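PlzA (Borrelia burgdorferi, PDB 7MIE) binds the second messenger c-di-GMP through its PilZ domain and probably acts as a c-di-GMP receptor in bacterial signalling. Local coordinates at residues A[46-49]-A[50-54]; A[86-89]-A[90-94]; A[269-272]-A[273-277]. One frame throughout, in Å; residues are numbered along the deposited sequence.

Contact 1 of 3, residues A[46-49]-A[50-54]; sequences TEIN and SFLNL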
loop_
_atom_site.group_PDB
_atom_site.type_symbol
_atom_site.label_atom_id
_atom_site.label_comp_id
_atom_site.label_asym_id
_atom_site.label_seq_id
_atom_site.Cartn_x
_atom_site.Cartn_y
_atom_site.Cartn_z
ATOM N N THR A 46 0.573 -2.962 8.523
ATOM C CA THR A 46 0.091 -3.447 9.808
ATOM C C THR A 46 -0.215 -2.287 10.765
ATOM O O THR A 46 -1.288 -2.259 11.392
ATOM C CB THR A 46 1.089 -4.454 10.384
ATOM O OG1 THR A 46 1.165 -5.490 9.401
ATOM C CG2 THR A 46 0.593 -5.085 11.684
ATOM N N GLU A 47 0.738 -1.351 10.905
ATOM C CA GLU A 47 0.561 -0.237 11.819
ATOM C C GLU A 47 -0.577 0.698 11.392
ATOM O O GLU A 47 -1.261 1.229 12.269
ATOM C CB GLU A 47 1.850 0.573 12.003
ATOM C CG GLU A 47 2.928 -0.201 12.761
ATOM C CD GLU A 47 4.026 0.726 13.248
ATOM O OE1 GLU A 47 4.515 0.502 14.364
ATOM O OE2 GLU A 47 4.384 1.684 12.501
ATOM N N ILE A 48 -0.790 0.885 10.083
ATOM C CA ILE A 48 -1.896 1.718 9.625
ATOM C C ILE A 48 -3.227 1.039 9.973
ATOM O O ILE A 48 -4.138 1.674 10.484
ATOM C CB ILE A 48 -1.807 2.006 8.107
ATOM C CG1 ILE A 48 -0.513 2.758 7.793
ATOM C CG2 ILE A 48 -3.032 2.778 7.617
ATOM C CD1 ILE A 48 -0.424 4.077 8.483
ATOM N N ASN A 49 -3.332 -0.262 9.690
ATOM C CA ASN A 49 -4.560 -0.983 10.001
ATOM C C ASN A 49 -4.859 -0.920 11.497
ATOM O O ASN A 49 -6.011 -0.763 11.866
ATOM C CB ASN A 49 -4.532 -2.433 9.514
ATOM C CG ASN A 49 -4.676 -2.461 7.995
ATOM O OD1 ASN A 49 -3.688 -2.371 7.271
ATOM N ND2 ASN A 49 -5.896 -2.455 7.484
ATOM N N SER A 50 -3.824 -1.039 12.323
ATOM C CA SER A 50 -3.953 -0.962 13.778
ATOM C C SER A 50 -4.482 0.403 14.205
ATOM O O SER A 50 -5.426 0.510 15.001
ATOM C CB SER A 50 -2.622 -1.205 14.426
ATOM O OG SER A 50 -2.372 -2.582 14.435
ATOM N N PHE A 51 -3.848 1.467 13.694
ATOM C CA PHE A 51 -4.289 2.820 14.010
ATOM C C PHE A 51 -5.741 3.070 13.619
ATOM O O PHE A 51 -6.543 3.618 14.402
ATOM C CB PHE A 51 -3.331 3.830 13.347
ATOM C CG PHE A 51 -3.737 5.278 13.474
ATOM C CD1 PHE A 51 -3.779 5.906 14.723
ATOM C CD2 PHE A 51 -4.022 6.052 12.356
ATOM C CE1 PHE A 51 -4.164 7.243 14.821
ATOM C CE2 PHE A 51 -4.368 7.398 12.456
ATOM C CZ PHE A 51 -4.437 8.011 13.696
ATOM N N LEU A 52 -6.091 2.675 12.363
ATOM C CA LEU A 52 -7.434 2.944 11.858
ATOM C C LEU A 52 -8.455 1.961 12.440
ATOM O O LEU A 52 -9.638 2.239 12.322
ATOM C CB LEU A 52 -7.456 2.808 10.322
ATOM C CG LEU A 52 -6.555 3.757 9.525
ATOM C CD1 LEU A 52 -6.753 3.483 8.003
ATOM C CD2 LEU A 52 -6.879 5.231 9.797
ATOM N N ASN A 53 -8.001 0.866 13.077
ATOM C CA ASN A 53 -8.884 -0.220 13.517
ATOM C C ASN A 53 -9.711 -0.704 12.315
ATOM O O ASN A 53 -10.940 -0.769 12.372
ATOM C CB ASN A 53 -9.869 0.236 14.608
ATOM C CG ASN A 53 -10.536 -0.947 15.302
ATOM O OD1 ASN A 53 -10.154 -2.078 15.100
ATOM N ND2 ASN A 53 -11.509 -0.675 16.145
ATOM N N LEU A 54 -8.996 -1.073 11.261
ATOM C CA LEU A 54 -9.659 -1.508 10.039
ATOM C C LEU A 54 -8.945 -2.764 9.555
ATOM O O LEU A 54 -7.724 -2.780 9.435
ATOM C CB LEU A 54 -9.615 -0.297 9.078
ATOM C CG LEU A 54 -10.164 -0.528 7.683
ATOM C CD1 LEU A 54 -11.669 -0.757 7.785
ATOM C CD2 LEU A 54 -9.843 0.721 6.834
#

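Contact 2 of 3, residues A[86-89]-A[90-94]; sequences DTVL and PALAK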
loop_
_atom_site.group_PDB
_atom_site.type_symbol
_atom_site.label_atom_id
_atom_site.label_comp_id
_atom_site.label_asym_id
_atom_site.label_seq_id
_atom_site.Cartn_x
_atom_site.Cartn_y
_atom_site.Cartn_z
ATOM N N ASP A 86 -10.932 -11.300 -13.383
ATOM C CA ASP A 86 -12.097 -12.039 -13.876
ATOM C C ASP A 86 -13.043 -12.411 -12.735
ATOM O O ASP A 86 -13.686 -13.460 -12.787
ATOM C CB ASP A 86 -11.691 -13.307 -14.652
ATOM C CG ASP A 86 -12.724 -13.678 -15.714
ATOM O OD1 ASP A 86 -13.697 -12.900 -15.890
ATOM O OD2 ASP A 86 -12.548 -14.736 -16.382
ATOM N N THR A 87 -13.112 -11.582 -11.680
ATOM C CA THR A 87 -14.058 -11.763 -10.577
ATOM C C THR A 87 -14.945 -10.510 -10.482
ATOM O O THR A 87 -15.957 -10.398 -11.205
ATOM C CB THR A 87 -13.360 -12.204 -9.269
ATOM O OG1 THR A 87 -12.499 -11.161 -8.794
ATOM C CG2 THR A 87 -12.504 -13.446 -9.437
ATOM N N VAL A 88 -14.498 -9.516 -9.698
ATOM C CA VAL A 88 -15.300 -8.355 -9.352
ATOM C C VAL A 88 -15.439 -7.435 -10.562
ATOM O O VAL A 88 -16.485 -6.831 -10.765
ATOM C CB VAL A 88 -14.713 -7.662 -8.103
ATOM C CG1 VAL A 88 -15.341 -6.298 -7.836
ATOM C CG2 VAL A 88 -14.953 -8.578 -6.885
ATOM N N LEU A 89 -14.387 -7.328 -11.376
ATOM C CA LEU A 89 -14.364 -6.255 -12.365
ATOM C C LEU A 89 -15.473 -6.497 -13.397
ATOM O O LEU A 89 -16.295 -5.614 -13.614
ATOM C CB LEU A 89 -12.966 -6.102 -12.999
ATOM C CG LEU A 89 -12.802 -4.889 -13.936
ATOM C CD1 LEU A 89 -13.224 -3.584 -13.280
ATOM C CD2 LEU A 89 -11.390 -4.787 -14.502
ATOM N N PRO A 90 -15.593 -7.701 -14.005
ATOM C CA PRO A 90 -16.715 -7.971 -14.896
ATOM C C PRO A 90 -18.086 -7.970 -14.197
ATOM O O PRO A 90 -19.092 -7.573 -14.802
ATOM C CB PRO A 90 -16.357 -9.308 -15.587
ATOM C CG PRO A 90 -15.274 -9.937 -14.741
ATOM C CD PRO A 90 -14.641 -8.825 -13.927
ATOM N N ALA A 91 -18.141 -8.444 -12.943
ATOM C CA ALA A 91 -19.405 -8.404 -12.208
ATOM C C ALA A 91 -19.880 -6.963 -12.046
ATOM O O ALA A 91 -21.075 -6.676 -12.134
ATOM C CB ALA A 91 -19.309 -9.094 -10.864
ATOM N N LEU A 92 -18.948 -6.042 -11.767
ATOM C CA LEU A 92 -19.335 -4.640 -11.593
ATOM C C LEU A 92 -19.876 -4.090 -12.906
ATOM O O LEU A 92 -20.826 -3.326 -12.874
ATOM C CB LEU A 92 -18.132 -3.788 -11.162
ATOM C CG LEU A 92 -17.780 -3.867 -9.681
ATOM C CD1 LEU A 92 -16.413 -3.210 -9.457
ATOM C CD2 LEU A 92 -18.844 -3.191 -8.822
ATOM N N ALA A 93 -19.254 -4.483 -14.025
ATOM C CA ALA A 93 -19.673 -3.962 -15.325
ATOM C C ALA A 93 -21.115 -4.336 -15.605
ATOM O O ALA A 93 -21.819 -3.564 -16.240
ATOM C CB ALA A 93 -18.770 -4.504 -16.397
ATOM N N LYS A 94 -21.538 -5.515 -15.129
ATOM C CA LYS A 94 -22.900 -5.973 -15.363
ATOM C C LYS A 94 -23.881 -5.186 -14.490
ATOM O O LYS A 94 -25.084 -5.170 -14.733
ATOM C CB LYS A 94 -22.923 -7.480 -15.146
ATOM C CG LYS A 94 -22.180 -8.216 -16.255
ATOM C CD LYS A 94 -22.079 -9.707 -16.056
ATOM C CE LYS A 94 -22.048 -10.411 -17.397
ATOM N NZ LYS A 94 -22.315 -11.860 -17.237
#

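Contact 3 of 3, residues A[269-272]-A[273-277]; sequences DKIP and LEYTM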
loop_
_atom_site.group_PDB
_atom_site.type_symbol
_atom_site.label_atom_id
_atom_site.label_comp_id
_atom_site.label_asym_id
_atom_site.label_seq_id
_atom_site.Cartn_x
_atom_site.Cartn_y
_atom_site.Cartn_z
ATOM N N ASP A 269 7.990 8.973 -7.885
ATOM C CA ASP A 269 7.056 8.822 -8.991
ATOM C C ASP A 269 7.432 7.673 -9.921
ATOM O O ASP A 269 6.798 7.515 -10.953
ATOM C CB ASP A 269 6.865 10.136 -9.752
ATOM C CG ASP A 269 6.098 11.170 -8.940
ATOM O OD1 ASP A 269 5.243 10.759 -8.106
ATOM O OD2 ASP A 269 6.365 12.382 -9.132
ATOM N N LYS A 270 8.441 6.870 -9.550
ATOM C CA LYS A 270 9.059 5.914 -10.448
ATOM C C LYS A 270 9.125 4.524 -9.807
ATOM O O LYS A 270 9.768 3.625 -10.340
ATOM C CB LYS A 270 10.462 6.399 -10.835
ATOM C CG LYS A 270 10.453 7.606 -11.784
ATOM C CD LYS A 270 11.723 8.431 -11.787
ATOM C CE LYS A 270 12.909 7.557 -12.105
ATOM N NZ LYS A 270 14.164 8.339 -12.073
ATOM N N ILE A 271 8.475 4.348 -8.658
ATOM C CA ILE A 271 8.698 3.079 -7.957
ATOM C C ILE A 271 7.967 1.975 -8.709
ATOM O O ILE A 271 6.782 2.088 -8.964
ATOM C CB ILE A 271 8.242 3.163 -6.485
ATOM C CG1 ILE A 271 9.015 4.217 -5.692
ATOM C CG2 ILE A 271 8.339 1.785 -5.824
ATOM C CD1 ILE A 271 8.470 4.439 -4.298
ATOM N N PRO A 272 8.645 0.882 -9.109
ATOM C CA PRO A 272 7.968 -0.205 -9.839
ATOM C C PRO A 272 6.803 -0.787 -9.024
ATOM O O PRO A 272 6.929 -1.039 -7.817
ATOM C CB PRO A 272 9.068 -1.221 -10.134
ATOM C CG PRO A 272 10.372 -0.457 -9.930
ATOM C CD PRO A 272 10.079 0.645 -8.918
ATOM N N LEU A 273 5.663 -0.996 -9.695
ATOM C CA LEU A 273 4.492 -1.597 -9.075
ATOM C C LEU A 273 4.851 -2.945 -8.445
ATOM O O LEU A 273 4.338 -3.270 -7.374
ATOM C CB LEU A 273 3.395 -1.795 -10.132
ATOM C CG LEU A 273 2.056 -2.251 -9.544
ATOM C CD1 LEU A 273 1.656 -1.370 -8.367
ATOM C CD2 LEU A 273 0.952 -2.269 -10.601
ATOM N N GLU A 274 5.749 -3.715 -9.072
ATOM C CA GLU A 274 6.149 -5.014 -8.534
ATOM C C GLU A 274 6.821 -4.878 -7.158
ATOM O O GLU A 274 6.640 -5.738 -6.282
ATOM C CB GLU A 274 7.112 -5.751 -9.475
ATOM C CG GLU A 274 6.656 -5.767 -10.925
ATOM C CD GLU A 274 7.091 -4.472 -11.598
ATOM O OE1 GLU A 274 6.231 -3.583 -11.775
ATOM O OE2 GLU A 274 8.311 -4.317 -11.848
ATOM N N TYR A 275 7.600 -3.802 -6.969
ATOM C CA TYR A 275 8.208 -3.575 -5.658
ATOM C C TYR A 275 7.113 -3.218 -4.647
ATOM O O TYR A 275 7.097 -3.727 -3.525
ATOM C CB TYR A 275 9.231 -2.433 -5.705
ATOM C CG TYR A 275 9.795 -2.152 -4.324
ATOM C CD1 TYR A 275 10.737 -3.009 -3.768
ATOM C CD2 TYR A 275 9.323 -1.116 -3.523
ATOM C CE1 TYR A 275 11.249 -2.819 -2.487
ATOM C CE2 TYR A 275 9.841 -0.890 -2.251
ATOM C CZ TYR A 275 10.780 -1.762 -1.711
ATOM O OH TYR A 275 11.327 -1.600 -0.467
ATOM N N THR A 276 6.270 -2.244 -5.005
ATOM C CA THR A 276 5.220 -1.808 -4.105
ATOM C C THR A 276 4.375 -3.002 -3.653
ATOM O O THR A 276 4.036 -3.151 -2.465
ATOM C CB THR A 276 4.337 -0.753 -4.779
ATOM O OG1 THR A 276 5.223 0.331 -5.092
ATOM C CG2 THR A 276 3.286 -0.267 -3.799
ATOM N N MET A 277 4.035 -3.880 -4.614
ATOM C CA MET A 277 3.213 -5.043 -4.266
ATOM C C MET A 277 3.988 -6.083 -3.429
ATOM O O MET A 277 3.400 -6.772 -2.595
ATOM C CB MET A 277 2.666 -5.721 -5.533
ATOM C CG MET A 277 1.577 -4.951 -6.263
ATOM S SD MET A 277 0.204 -4.443 -5.224
ATOM C CE MET A 277 -0.865 -3.527 -6.348
HETATM O O HOH W 1 4.574 1.607 -7.355
#

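Contact 1 of 3, residues A[46-49]-A[50-54]
N49 ND2 gives a hydrogen bond to L54 O at 2.7 Å, with an N-H...O angle of 164°. The oxygen lies in the amide plane of N49. The nitrogen, by contrast, stands above the carbonyl plane of L54, 41° out of it. N49 CG lies anti to its own carbonyl carbon (chi1 -73°), and this turns the amide toward the chain that has just left the helix. The same ND2 also bonds N56 OD1, so two acceptors fix the rotation of this buried amide. The backbone of N49 serves the same residue: L54 N reaches N49 O at 3.1 Å, in the carbonyl plane. N53 has positive phi and is the C-prime residue of a Schellman motif that ends helix 46-52; its N makes a weak bond to S50 O. N53 OD1 is held by N106 N. Upstream the helix keeps its regular i to i+4 bonds, among them L52 N to I48 O at 2.9 Å. On the buried side I48 and L52 lie side by side and point the same way. I48 CG2 meets L52 CD1 at 3.8 Å, and both side chains pack on L158 of helix 149-164. F51 sends its ring out from the helix, where it makes a cation-pi contact with K154. E47 sits about 7 Å from the bound c-di-GMP, side chain to ligand.

Contact 2 of 3, residues A[86-89]-A[90-94]
T87 O lies over one face of the P90 ring, 3.4 Å from P90 CD. D86 OD1 comes instead at the CG edge of the ring, close to its plane and 3.5 Å from P90 CG. The D86 and P90 side chains cross at about a right angle, and the carboxylate meets the ring through this one oxygen. At the CD corner the peptide link itself sets L89 CB beside the ring. The leucine end runs on to L123 and A126 of strand 119-131. P90 lies in the first turn of helix 88-94, where a proline is well tolerated because it needs no backbone N-H donor there. T87 is the N-cap residue, but its hydroxyl makes no capping bond; OG1 bonds Q84 O instead. The first helical bond, A91 N to T87 O, is weak at 3.4 Å. The next is firmer, L92 N to V88 O at 2.8 Å. V88 and L92 lie side by side on the buried face and point the same way. V88 CG1 stands opposite its own backbone N (chi1 169°), which turns this methyl toward L92, 3.6 Å from L92 CD1. Both residues pack on I62 of strand 57-62 and L139 of strand 134-143, which seats the short helix on the N-terminal antiparallel sheet.

Contact 3 of 3, residues A[269-272]-A[273-277]
Two backbone hydrogen bonds join P272 O to the first turn of helix 273-283. T276 N donates to it at 3.1 Å, nearly straight at 169° and in the carbonyl plane. Y275 N also approaches P272 O, but that bond is weak and bent. P272 is the N-cap residue, so its carbonyl receives the first i to i+4 bond of the helix. A water forms the second polar link. It donates to I271 O at 2.8 Å and is hydrogen-bonded to T276 OG1 at 2.7 Å. This bridge ties the chain just before the helix to a hydroxyl one turn in. The T276 torsion places OG1 beside its own backbone N (chi1 -60°), on the side of the incoming chain. Further along the helix Y275 OH bonds S207 O, and S207 is itself a c-di-GMP-binding residue. This loop and helix follow strand 260-266 and close the chain at the C-terminal end of the c-di-GMP-binding half. Two contacts set a polar oxygen against carbon. The I271 CG2 methyl lies beside the T276 hydroxyl, 3.5 Å from OG1. The E274 chain bends at its second torsion (84°), which brings the carboxylate back to the CB edge of the proline, with OE2 3.6 Å from P272 CB. In the apolar packing I271 CG2 lies 3.8 Å from Y275 CD2, and the isoleucine branch meets the tyrosine ring obliquely. The Y275 ring also packs edge-to-face with F266. P272 and Y275 both rest on I242 of strand 240-250.

The three contacts come in series along the chain, and none touches another. Contacts 1 and 2 belong to the PilZN3 range and lie on two short helices, 46-52 and 88-94, associated with the first antiparallel sheet. Their centres are about 29 Å apart. Contact 3 starts helix 273-283, after the last strand of the second sheet. Its centre is about 22 Å from that of contact 1, on the opposite side of the chain's centre, and about 26 Å from that of contact 2. Helix 273-283 also touches strands 65-74 and 119-131, so it spans both halves. Contacts 1 and 3 lie near bound c-di-GMP; contact 2 is remote from it.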